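Local coordinates for protein CD180 antigen (Mus musculus, PDB 3T6Q) that may cooperate with MD-1 and TLR4 in the innate response of B cells to bacterial lipopolysaccharide, leading to NF-kappa-B activation, at residues A[339-344]-A[355-360]; A[387-392]-A[405-410]; A[419-424]-A[430-435]. All coordinates share one frame; numbering follows the deposited sequence.

Contact 1: A[339-344]-A[355-360]; sequences LELGTG and LDLSHD. With NAG (2-acetamido-2-deoxy-beta-D-glucopyranose), chain E; MAN (alpha-D-mannopyranose), chain B; NAG (2-acetamido-2-deoxy-beta-D-glucopyranose), chain C; MAN (alpha-D-mannopyranose), chain D.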
loop_
_atom_site.group_PDB
_atom_site.type_symbol
_atom_site.label_atom_id
_atom_site.label_comp_id
_atom_site.label_asym_id
_atom_site.label_seq_id
_atom_site.Cartn_x
_atom_site.Cartn_y
_atom_site.Cartn_z
ATOM N N LEU A 339 -4.242 43.597 -12.538
ATOM C CA LEU A 339 -4.786 44.232 -11.355
ATOM C C LEU A 339 -4.630 45.742 -11.480
ATOM O O LEU A 339 -3.520 46.215 -11.635
ATOM C CB LEU A 339 -4.040 43.735 -10.104
ATOM C CG LEU A 339 -4.535 44.276 -8.743
ATOM C CD1 LEU A 339 -5.975 43.808 -8.455
ATOM C CD2 LEU A 339 -3.594 43.835 -7.636
ATOM N N GLU A 340 -5.726 46.487 -11.386
ATOM C CA GLU A 340 -5.643 47.953 -11.336
ATOM C C GLU A 340 -5.474 48.356 -9.859
ATOM O O GLU A 340 -6.286 47.984 -9.019
ATOM C CB GLU A 340 -6.946 48.552 -11.927
ATOM C CG GLU A 340 -7.074 50.052 -11.674
ATOM C CD GLU A 340 -5.886 50.837 -12.240
ATOM O OE1 GLU A 340 -5.582 50.690 -13.439
ATOM O OE2 GLU A 340 -5.241 51.606 -11.490
ATOM N N LEU A 341 -4.465 49.140 -9.543
ATOM C CA LEU A 341 -4.192 49.483 -8.138
ATOM C C LEU A 341 -5.082 50.621 -7.629
ATOM O O LEU A 341 -5.265 50.795 -6.422
ATOM C CB LEU A 341 -2.724 49.898 -7.952
ATOM C CG LEU A 341 -1.661 48.810 -8.214
ATOM C CD1 LEU A 341 -0.292 49.239 -7.696
ATOM C CD2 LEU A 341 -2.107 47.493 -7.570
ATOM N N GLY A 342 -5.598 51.414 -8.545
ATOM C CA GLY A 342 -6.523 52.490 -8.182
ATOM C C GLY A 342 -5.780 53.586 -7.451
ATOM O O GLY A 342 -4.548 53.709 -7.583
ATOM N N THR A 343 -6.515 54.375 -6.670
ATOM C CA THR A 343 -5.914 55.482 -5.910
ATOM C C THR A 343 -6.439 55.402 -4.478
ATOM O O THR A 343 -7.666 55.348 -4.288
ATOM C CB THR A 343 -6.347 56.854 -6.506
ATOM O OG1 THR A 343 -5.742 57.026 -7.801
ATOM C CG2 THR A 343 -5.976 58.000 -5.558
ATOM N N GLY A 344 -5.531 55.351 -3.500
ATOM C CA GLY A 344 -5.903 55.313 -2.101
ATOM C C GLY A 344 -6.673 54.083 -1.627
ATOM O O GLY A 344 -7.344 54.153 -0.611
ATOM N N LEU A 355 4.124 44.744 1.848
ATOM C CA LEU A 355 3.098 44.663 0.770
ATOM C C LEU A 355 3.694 43.950 -0.414
ATOM O O LEU A 355 4.738 44.373 -0.957
ATOM C CB LEU A 355 2.653 46.079 0.363
ATOM C CG LEU A 355 1.632 46.206 -0.789
ATOM C CD1 LEU A 355 0.384 45.388 -0.460
ATOM C CD2 LEU A 355 1.264 47.676 -0.962
ATOM N N ASP A 356 3.096 42.819 -0.793
ATOM C CA ASP A 356 3.597 42.069 -1.958
ATOM C C ASP A 356 2.528 42.223 -3.072
ATOM O O ASP A 356 1.418 41.737 -2.930
ATOM C CB ASP A 356 3.826 40.590 -1.585
ATOM C CG ASP A 356 4.363 39.742 -2.771
ATOM O OD1 ASP A 356 4.532 40.284 -3.886
ATOM O OD2 ASP A 356 4.634 38.527 -2.574
ATOM N N LEU A 357 2.870 42.924 -4.146
ATOM C CA LEU A 357 1.988 43.114 -5.310
ATOM C C LEU A 357 2.704 42.640 -6.583
ATOM O O LEU A 357 2.641 43.284 -7.648
ATOM C CB LEU A 357 1.576 44.566 -5.457
ATOM C CG LEU A 357 0.657 45.145 -4.375
ATOM C CD1 LEU A 357 0.576 46.668 -4.533
ATOM C CD2 LEU A 357 -0.715 44.476 -4.414
ATOM N N SER A 358 3.378 41.516 -6.444
ATOM C CA SER A 358 4.141 40.934 -7.537
ATOM C C SER A 358 3.282 40.118 -8.506
ATOM O O SER A 358 2.218 39.625 -8.135
ATOM C CB SER A 358 5.326 40.115 -7.008
ATOM O OG SER A 358 4.921 39.004 -6.263
ATOM N N HIS A 359 3.759 39.994 -9.748
ATOM C CA HIS A 359 3.123 39.086 -10.723
ATOM C C HIS A 359 1.667 39.470 -10.941
ATOM O O HIS A 359 0.804 38.602 -11.115
ATOM C CB HIS A 359 3.194 37.673 -10.165
ATOM C CG HIS A 359 4.483 36.941 -10.463
ATOM N ND1 HIS A 359 4.834 36.584 -11.713
ATOM C CD2 HIS A 359 5.524 36.548 -9.627
ATOM C CE1 HIS A 359 6.012 35.917 -11.688
ATOM N NE2 HIS A 359 6.453 35.904 -10.408
ATOM N N ASP A 360 1.374 40.762 -10.968
ATOM C CA ASP A 360 -0.001 41.220 -11.055
ATOM C C ASP A 360 -0.360 41.927 -12.398
ATOM O O ASP A 360 -1.460 42.500 -12.527
ATOM C CB ASP A 360 -0.300 42.134 -9.861
ATOM C CG ASP A 360 -0.628 41.345 -8.564
ATOM O OD1 ASP A 360 -0.969 40.160 -8.628
ATOM O OD2 ASP A 360 -0.548 41.946 -7.465
HETATM C C1 NAG E . 9.144 39.637 -4.625
HETATM C C2 NAG E . 10.103 38.757 -3.786
HETATM C C3 NAG E . 10.800 37.718 -4.694
HETATM C C4 NAG E . 9.792 36.989 -5.579
HETATM C C5 NAG E . 8.897 37.991 -6.284
HETATM C C6 NAG E . 7.836 37.373 -7.192
HETATM C C7 NAG E . 11.408 39.411 -1.804
HETATM C C8 NAG E . 12.423 40.363 -1.252
HETATM N N2 NAG E . 11.072 39.577 -3.100
HETATM O O3 NAG E . 11.471 36.802 -3.869
HETATM O O4 NAG E . 10.410 36.230 -6.621
HETATM O O5 NAG E . 8.246 38.835 -5.333
HETATM O O6 NAG E . 6.777 36.804 -6.420
HETATM O O7 NAG E . 10.946 38.535 -1.075
HETATM C C1 MAN B . 7.221 32.347 -12.083
HETATM C C2 MAN B . 6.001 31.617 -12.652
HETATM C C3 MAN B . 6.170 31.401 -14.143
HETATM C C4 MAN B . 6.431 32.731 -14.848
HETATM C C5 MAN B . 7.710 33.332 -14.249
HETATM C C6 MAN B . 8.101 34.682 -14.887
HETATM O O2 MAN B . 4.864 32.452 -12.510
HETATM O O3 MAN B . 5.012 30.768 -14.672
HETATM O O4 MAN B . 6.639 32.450 -16.209
HETATM O O5 MAN B . 7.536 33.499 -12.840
HETATM O O6 MAN B . 6.986 35.550 -14.915
HETATM C C1 NAG C . 11.089 35.031 -6.245
HETATM C C2 NAG C . 10.762 34.001 -7.337
HETATM C C3 NAG C . 11.585 32.721 -7.145
HETATM C C4 NAG C . 13.084 33.007 -6.941
HETATM C C5 NAG C . 13.401 34.217 -6.086
HETATM C C6 NAG C . 14.830 34.735 -6.442
HETATM C C7 NAG C . 8.444 33.966 -8.149
HETATM C C8 NAG C . 7.027 33.546 -7.785
HETATM N N2 NAG C . 9.362 33.685 -7.239
HETATM O O3 NAG C . 11.498 31.915 -8.346
HETATM O O4 NAG C . 13.629 31.902 -6.216
HETATM O O5 NAG C . 12.495 35.311 -6.275
HETATM O O6 NAG C . 15.077 35.562 -5.333
HETATM O O7 NAG C . 8.694 34.543 -9.202
HETATM C C1 MAN D . 3.733 31.661 -11.998
HETATM C C2 MAN D . 2.472 32.506 -12.165
HETATM C C3 MAN D . 2.452 33.677 -11.148
HETATM C C4 MAN D . 2.668 33.105 -9.727
HETATM C C5 MAN D . 3.950 32.234 -9.670
HETATM C C6 MAN D . 4.206 31.600 -8.304
HETATM O O2 MAN D . 1.416 31.646 -11.877
HETATM O O3 MAN D . 1.200 34.318 -11.229
HETATM O O4 MAN D . 2.725 34.147 -8.757
HETATM O O5 MAN D . 3.911 31.191 -10.646
HETATM O O6 MAN D . 3.121 30.674 -8.023
#
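Leu339 and Asp360 run side by side at the tight end of this contact. The backbone N of Leu339 donates to Asp360 O at 3.0 Å, nearly straight at 161°, and beyond that bond the two side chains point the same way. With CG anti to the backbone N (chi1 -178°), Leu339 lays its CD2 3.6 Å from Asp360 OD2, a van der Waals contact with a carboxylate. Asp360 stands at the asparagine position of the LxxLxLxxN consensus, after Leu355 and Leu357, and its OD1 accepts from Asn335 N of the preceding repeat. Leu341 CD2 and Leu357 CD1 meet tip to tip at 4.1 Å.

The far side of 355-360 is looser and partly exposed, and sugars lie against it. Ser358 N and OG both donate to Asp356 OD1, the former making an Asx turn; OG also accepts from O6 of NAG E. The His359 ring stacks with Tyr385, has mannose C3 (chain D) over one face, displaced toward the rim, and donates in plane from NE2 to O7 of NAG C at 2.9 Å.

The contact joins the loop after strand 329-331, in LRR 11, to strand 354-356, which lies between strands 329-331 and 380-382.

Contact 2: A[387-392]-A[405-410]; sequences EPLSLK and LDLAFT. With NAG (2-acetamido-2-deoxy-beta-D-glucopyranose), chain F; NAG (2-acetamido-2-deoxy-beta-D-glucopyranose), chain E.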
loop_
_atom_site.group_PDB
_atom_site.type_symbol
_atom_site.label_atom_id
_atom_site.label_comp_id
_atom_site.label_asym_id
_atom_site.label_seq_id
_atom_site.Cartn_x
_atom_site.Cartn_y
_atom_site.Cartn_z
ATOM N N GLU A 387 3.962 44.925 -15.297
ATOM C CA GLU A 387 4.066 45.625 -16.572
ATOM C C GLU A 387 4.685 47.001 -16.299
ATOM O O GLU A 387 5.011 47.325 -15.143
ATOM C CB GLU A 387 2.688 45.706 -17.268
ATOM C CG GLU A 387 2.276 44.359 -17.821
ATOM C CD GLU A 387 3.114 43.959 -19.016
ATOM O OE1 GLU A 387 3.790 42.943 -18.952
ATOM O OE2 GLU A 387 3.112 44.676 -20.023
ATOM N N PRO A 388 4.891 47.799 -17.344
ATOM C CA PRO A 388 5.655 49.040 -17.144
ATOM C C PRO A 388 5.068 50.045 -16.153
ATOM O O PRO A 388 3.895 50.397 -16.188
ATOM C CB PRO A 388 5.774 49.604 -18.579
ATOM C CG PRO A 388 5.718 48.387 -19.436
ATOM C CD PRO A 388 4.631 47.569 -18.788
ATOM N N LEU A 389 5.919 50.475 -15.219
ATOM C CA LEU A 389 5.578 51.520 -14.294
ATOM C C LEU A 389 6.388 52.768 -14.670
ATOM O O LEU A 389 7.630 52.697 -14.851
ATOM C CB LEU A 389 5.956 51.092 -12.849
ATOM C CG LEU A 389 5.400 49.728 -12.400
ATOM C CD1 LEU A 389 5.847 49.436 -10.958
ATOM C CD2 LEU A 389 3.850 49.712 -12.478
ATOM N N SER A 390 5.702 53.896 -14.769
ATOM C CA SER A 390 6.374 55.185 -15.007
ATOM C C SER A 390 6.550 55.830 -13.651
ATOM O O SER A 390 5.576 55.961 -12.900
ATOM C CB SER A 390 5.492 56.056 -15.893
ATOM O OG SER A 390 5.277 55.415 -17.141
ATOM N N LEU A 391 7.778 56.211 -13.333
ATOM C CA LEU A 391 8.076 56.834 -12.035
ATOM C C LEU A 391 8.588 58.263 -12.252
ATOM O O LEU A 391 9.562 58.475 -12.988
ATOM C CB LEU A 391 9.114 56.024 -11.239
ATOM C CG LEU A 391 8.987 54.504 -11.167
ATOM C CD1 LEU A 391 10.166 53.929 -10.397
ATOM C CD2 LEU A 391 7.685 54.108 -10.492
ATOM N N LYS A 392 7.929 59.228 -11.619
ATOM C CA LYS A 392 8.448 60.602 -11.575
ATOM C C LYS A 392 9.353 60.801 -10.328
ATOM O O LYS A 392 9.505 59.895 -9.519
ATOM C CB LYS A 392 7.304 61.608 -11.609
ATOM C CG LYS A 392 6.460 61.569 -12.892
ATOM C CD LYS A 392 5.105 62.247 -12.685
ATOM C CE LYS A 392 4.077 61.857 -13.756
ATOM N NZ LYS A 392 4.513 62.222 -15.137
ATOM N N LEU A 405 12.906 47.456 -1.461
ATOM C CA LEU A 405 12.035 47.735 -2.619
ATOM C C LEU A 405 12.430 46.766 -3.759
ATOM O O LEU A 405 13.586 46.779 -4.180
ATOM C CB LEU A 405 12.266 49.179 -3.049
ATOM C CG LEU A 405 11.175 49.983 -3.787
ATOM C CD1 LEU A 405 11.666 51.148 -4.657
ATOM C CD2 LEU A 405 9.990 49.194 -4.393
ATOM N N ASP A 406 11.504 45.900 -4.204
ATOM C CA ASP A 406 11.845 44.909 -5.211
ATOM C C ASP A 406 11.026 45.262 -6.443
ATOM O O ASP A 406 9.834 45.272 -6.383
ATOM C CB ASP A 406 11.533 43.499 -4.679
ATOM C CG ASP A 406 12.074 42.393 -5.567
ATOM O OD1 ASP A 406 12.484 42.694 -6.738
ATOM O OD2 ASP A 406 12.089 41.212 -5.115
ATOM N N LEU A 407 11.705 45.585 -7.541
ATOM C CA LEU A 407 11.086 45.931 -8.806
ATOM C C LEU A 407 11.640 45.026 -9.907
ATOM O O LEU A 407 11.578 45.358 -11.109
ATOM C CB LEU A 407 11.408 47.424 -9.088
ATOM C CG LEU A 407 10.550 48.388 -8.235
ATOM C CD1 LEU A 407 11.146 49.797 -8.233
ATOM C CD2 LEU A 407 9.099 48.443 -8.729
ATOM N N ALA A 408 12.209 43.895 -9.508
ATOM C CA ALA A 408 12.853 42.985 -10.502
ATOM C C ALA A 408 11.842 42.602 -11.593
ATOM O O ALA A 408 10.687 42.283 -11.281
ATOM C CB ALA A 408 13.403 41.738 -9.831
ATOM N N PHE A 409 12.311 42.609 -12.854
ATOM C CA PHE A 409 11.547 42.175 -14.037
ATOM C C PHE A 409 10.349 43.080 -14.306
ATOM O O PHE A 409 9.438 42.719 -15.036
ATOM C CB PHE A 409 11.130 40.688 -13.923
ATOM C CG PHE A 409 12.323 39.779 -13.839
ATOM C CD1 PHE A 409 13.022 39.426 -15.011
ATOM C CD2 PHE A 409 12.807 39.359 -12.610
ATOM C CE1 PHE A 409 14.166 38.638 -14.938
ATOM C CE2 PHE A 409 13.948 38.559 -12.545
ATOM C CZ PHE A 409 14.622 38.216 -13.711
ATOM N N THR A 410 10.351 44.268 -13.735
ATOM C CA THR A 410 9.297 45.196 -14.023
ATOM C C THR A 410 9.979 46.373 -14.730
ATOM O O THR A 410 10.826 47.047 -14.114
ATOM C CB THR A 410 8.622 45.675 -12.706
ATOM O OG1 THR A 410 7.890 44.568 -12.137
ATOM C CG2 THR A 410 7.688 46.856 -12.991
HETATM C C1 NAG F . 15.646 40.981 -5.696
HETATM C C2 NAG F . 15.044 39.570 -5.621
HETATM C C3 NAG F . 14.783 39.241 -4.134
HETATM C C4 NAG F . 16.044 39.422 -3.254
HETATM C C5 NAG F . 16.676 40.797 -3.511
HETATM C C6 NAG F . 18.024 40.970 -2.803
HETATM C C7 NAG F . 13.591 38.675 -7.414
HETATM C C8 NAG F . 12.246 38.732 -8.125
HETATM N N2 NAG F . 13.789 39.519 -6.407
HETATM O O3 NAG F . 14.333 37.883 -4.029
HETATM O O4 NAG F . 15.671 39.456 -1.866
HETATM O O5 NAG F . 16.854 41.030 -4.907
HETATM O O6 NAG F . 18.903 39.930 -3.186
HETATM O O7 NAG F . 14.446 37.866 -7.767
HETATM C C1 NAG E . 9.144 39.637 -4.625
HETATM C C2 NAG E . 10.103 38.757 -3.786
HETATM C C3 NAG E . 10.800 37.718 -4.694
HETATM C C4 NAG E . 9.792 36.989 -5.579
HETATM C C5 NAG E . 8.897 37.991 -6.284
HETATM C C6 NAG E . 7.836 37.373 -7.192
HETATM C C7 NAG E . 11.408 39.411 -1.804
HETATM C C8 NAG E . 12.423 40.363 -1.252
HETATM N N2 NAG E . 11.072 39.577 -3.100
HETATM O O3 NAG E . 11.471 36.802 -3.869
HETATM O O4 NAG E . 10.410 36.230 -6.621
HETATM O O5 NAG E . 8.246 38.835 -5.333
HETATM O O6 NAG E . 6.777 36.804 -6.420
HETATM O O7 NAG E . 10.946 38.535 -1.075
#
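Leu389 and Thr410 meet at a slant, with CG2 of the threonine set against the branch point of the leucine: Leu389 CG lies 3.7 Å from Thr410 CG2. The threonine's first torsion (chi1 -69°) divides its two branches between different tasks. Its methyl, anti to the backbone N, faces Leu389 and also comes to 3.5 Å from the carbonyl O of Glu387, whereas OG1 turns to the polar backbone of the preceding turn. Leu407, from the same segment as Thr410, meets Leu389 at a similar slant, and its CD2 touches Leu389 CD1 at 4.1 Å. The result is an apolar cluster of methyls with a backbone carbonyl at its margin.

A type II turn from Leu407 to Thr410, closed by Thr410 N bonding to Leu407 O, brings both of these residues to Leu389. Before it, Asp406 OD1 accepts from Ala408 N at 3.0 Å, forming an Asx turn. Asp406 OD2 accepts from N2 of NAG E at 2.8 Å and from N2 of NAG F at 2.7 Å, so one oxygen grips the acetamide groups of two sugars already attached to the protein.

This is the LxxLxLxxN consensus of the leucine-rich repeat: Leu405 and Leu407 are its inward leucines, and Thr410 holds the asparagine position, its OG1 bonding Leu383 O and Asn386 N of the preceding turn.

Contact 3: A[419-424]-A[430-435]; sequences SPFQNL and LNLSHS. With NAG (2-acetamido-2-deoxy-beta-D-glucopyranose), chain F.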
loop_
_atom_site.group_PDB
_atom_site.type_symbol
_atom_site.label_atom_id
_atom_site.label_comp_id
_atom_site.label_asym_id
_atom_site.label_seq_id
_atom_site.Cartn_x
_atom_site.Cartn_y
_atom_site.Cartn_z
ATOM N N SER A 419 14.563 61.848 -10.304
ATOM C CA SER A 419 15.073 61.089 -9.152
ATOM C C SER A 419 13.937 60.351 -8.427
ATOM O O SER A 419 13.446 60.816 -7.414
ATOM C CB SER A 419 15.827 61.995 -8.173
ATOM O OG SER A 419 16.892 62.632 -8.832
ATOM N N PRO A 420 13.553 59.165 -8.947
ATOM C CA PRO A 420 12.345 58.534 -8.465
ATOM C C PRO A 420 12.446 58.043 -7.036
ATOM O O PRO A 420 11.410 57.969 -6.375
ATOM C CB PRO A 420 12.104 57.356 -9.452
ATOM C CG PRO A 420 13.335 57.237 -10.277
ATOM C CD PRO A 420 14.156 58.478 -10.116
ATOM N N PHE A 421 13.670 57.750 -6.561
ATOM C CA PHE A 421 13.886 57.197 -5.201
ATOM C C PHE A 421 14.310 58.269 -4.184
ATOM O O PHE A 421 14.733 57.955 -3.071
ATOM C CB PHE A 421 14.950 56.079 -5.264
ATOM C CG PHE A 421 14.694 55.086 -6.344
ATOM C CD1 PHE A 421 13.672 54.135 -6.205
ATOM C CD2 PHE A 421 15.430 55.128 -7.532
ATOM C CE1 PHE A 421 13.417 53.238 -7.236
ATOM C CE2 PHE A 421 15.168 54.236 -8.567
ATOM C CZ PHE A 421 14.157 53.286 -8.421
ATOM N N GLN A 422 14.131 59.526 -4.550
ATOM C CA GLN A 422 14.504 60.659 -3.701
ATOM C C GLN A 422 13.832 60.532 -2.317
ATOM O O GLN A 422 12.677 60.183 -2.263
ATOM C CB GLN A 422 14.006 61.928 -4.384
ATOM C CG GLN A 422 14.322 63.220 -3.665
ATOM C CD GLN A 422 14.012 64.432 -4.527
ATOM O OE1 GLN A 422 14.748 64.735 -5.453
ATOM N NE2 GLN A 422 12.907 65.113 -4.235
ATOM N N ASN A 423 14.538 60.840 -1.222
ATOM C CA ASN A 423 13.912 60.794 0.119
ATOM C C ASN A 423 13.439 59.366 0.535
ATOM O O ASN A 423 12.503 59.194 1.296
ATOM C CB ASN A 423 12.769 61.835 0.231
ATOM C CG ASN A 423 13.268 63.300 0.139
ATOM O OD1 ASN A 423 14.420 63.604 0.438
ATOM N ND2 ASN A 423 12.379 64.207 -0.257
ATOM N N LEU A 424 14.133 58.343 0.049
ATOM C CA LEU A 424 14.020 57.021 0.645
ATOM C C LEU A 424 15.302 56.785 1.461
ATOM O O LEU A 424 16.130 55.903 1.152
ATOM C CB LEU A 424 13.842 55.941 -0.426
ATOM C CG LEU A 424 12.464 55.913 -1.100
ATOM C CD1 LEU A 424 12.454 54.803 -2.175
ATOM C CD2 LEU A 424 11.330 55.740 -0.082
ATOM N N LEU A 430 17.609 47.354 -2.893
ATOM C CA LEU A 430 16.840 47.779 -4.069
ATOM C C LEU A 430 17.145 46.793 -5.207
ATOM O O LEU A 430 18.323 46.639 -5.592
ATOM C CB LEU A 430 17.220 49.222 -4.464
ATOM C CG LEU A 430 16.608 49.842 -5.714
ATOM C CD1 LEU A 430 15.068 49.798 -5.688
ATOM C CD2 LEU A 430 17.079 51.290 -5.863
ATOM N N ASN A 431 16.110 46.103 -5.709
ATOM C CA ASN A 431 16.334 45.119 -6.760
ATOM C C ASN A 431 15.677 45.668 -8.030
ATOM O O ASN A 431 14.445 45.789 -8.096
ATOM C CB ASN A 431 15.788 43.716 -6.377
ATOM C CG ASN A 431 16.176 42.635 -7.386
ATOM O OD1 ASN A 431 16.561 42.937 -8.497
ATOM N ND2 ASN A 431 16.058 41.380 -7.010
ATOM N N LEU A 432 16.516 45.959 -9.025
ATOM C CA LEU A 432 16.083 46.499 -10.327
ATOM C C LEU A 432 16.504 45.594 -11.480
ATOM O O LEU A 432 16.709 46.062 -12.620
ATOM C CB LEU A 432 16.701 47.903 -10.552
ATOM C CG LEU A 432 16.288 48.958 -9.475
ATOM C CD1 LEU A 432 16.991 50.294 -9.618
ATOM C CD2 LEU A 432 14.780 49.200 -9.515
ATOM N N SER A 433 16.673 44.324 -11.169
ATOM C CA SER A 433 17.067 43.325 -12.155
ATOM C C SER A 433 16.118 43.424 -13.356
ATOM O O SER A 433 14.905 43.390 -13.186
ATOM C CB SER A 433 16.974 41.950 -11.522
ATOM O OG SER A 433 17.374 40.965 -12.447
ATOM N N HIS A 434 16.665 43.530 -14.572
ATOM C CA HIS A 434 15.822 43.641 -15.810
ATOM C C HIS A 434 14.784 44.737 -15.855
ATOM O O HIS A 434 13.819 44.636 -16.594
ATOM C CB HIS A 434 15.210 42.264 -16.135
ATOM C CG HIS A 434 16.245 41.200 -16.282
ATOM N ND1 HIS A 434 16.673 40.755 -17.498
ATOM C CD2 HIS A 434 16.956 40.498 -15.337
ATOM C CE1 HIS A 434 17.609 39.813 -17.319
ATOM N NE2 HIS A 434 17.785 39.651 -15.997
ATOM N N SER A 435 14.975 45.838 -15.112
ATOM C CA SER A 435 14.027 46.951 -15.133
ATOM C C SER A 435 14.298 47.827 -16.390
ATOM O O SER A 435 13.519 48.703 -16.737
ATOM C CB SER A 435 14.158 47.783 -13.842
ATOM O OG SER A 435 13.631 47.055 -12.712
HETATM C C1 NAG F . 15.646 40.981 -5.696
HETATM C C2 NAG F . 15.044 39.570 -5.621
HETATM C C3 NAG F . 14.783 39.241 -4.134
HETATM C C4 NAG F . 16.044 39.422 -3.254
HETATM C C5 NAG F . 16.676 40.797 -3.511
HETATM C C6 NAG F . 18.024 40.970 -2.803
HETATM C C7 NAG F . 13.591 38.675 -7.414
HETATM C C8 NAG F . 12.246 38.732 -8.125
HETATM N N2 NAG F . 13.789 39.519 -6.407
HETATM O O3 NAG F . 14.333 37.883 -4.029
HETATM O O4 NAG F . 15.671 39.456 -1.866
HETATM O O5 NAG F . 16.854 41.030 -4.907
HETATM O O6 NAG F . 18.903 39.930 -3.186
HETATM O O7 NAG F . 14.446 37.866 -7.767
#
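Phe421 offers one ring face to Leu430, whose CD2 sits 4.2 Å from the ring centroid and only 3° off the normal, a CH-pi contact over the middle of the ring. The other methyl, CD1 of Leu430, reaches the rim at Phe421 CE1, 4.1 Å away. Leu432 adds a looser apolar touch, its CD2 lying 4.3 Å from Phe421 CZ. Leu430 has CG anti to the backbone N (chi1 176°), which carries both of its methyls over to the ring.

Phe421 sits where two overlapping turns join, a type I from Ser419 to Gln422 and a type II from Phe421 to Leu424. Across the contact, Asn431 OD1 accepts from Ser433 N at 3.0 Å in the carbonyl plane, making an Asx turn, while its ND2 is covalently bonded to C1 of NAG F. The same amide thus carries the glycan and closes the turn after Leu430.

Phe421 is consistent with the conserved phenylalanine of the LRR consensus on the convex side, its ring reaching into the core. It comes from the loop between strands 412-413 and 429-431 and, like Leu430, touches Leu405. Strand 429-431 runs parallel between 404-406 and 453-455.

From the N terminus, contact 1 comes first, closing the loop of ten residues that leads from LRR 11 into strand 354-356. Contact 2 then closes twelve residues between segments 387-392 and 405-410, and contact 3 only five between segments 419-424 and 430-435. The three follow in series, none nested in or crossing another. Contacts 1 and 2 do not touch, their nearest atoms about 6 Å apart, but NAG E reaches both. Contacts 2 and 3 meet directly through neighbouring strands, with probable hydrogen bonds from Leu407 N to Asn431 O and from Phe409 N to Ser433 O, and share NAG F.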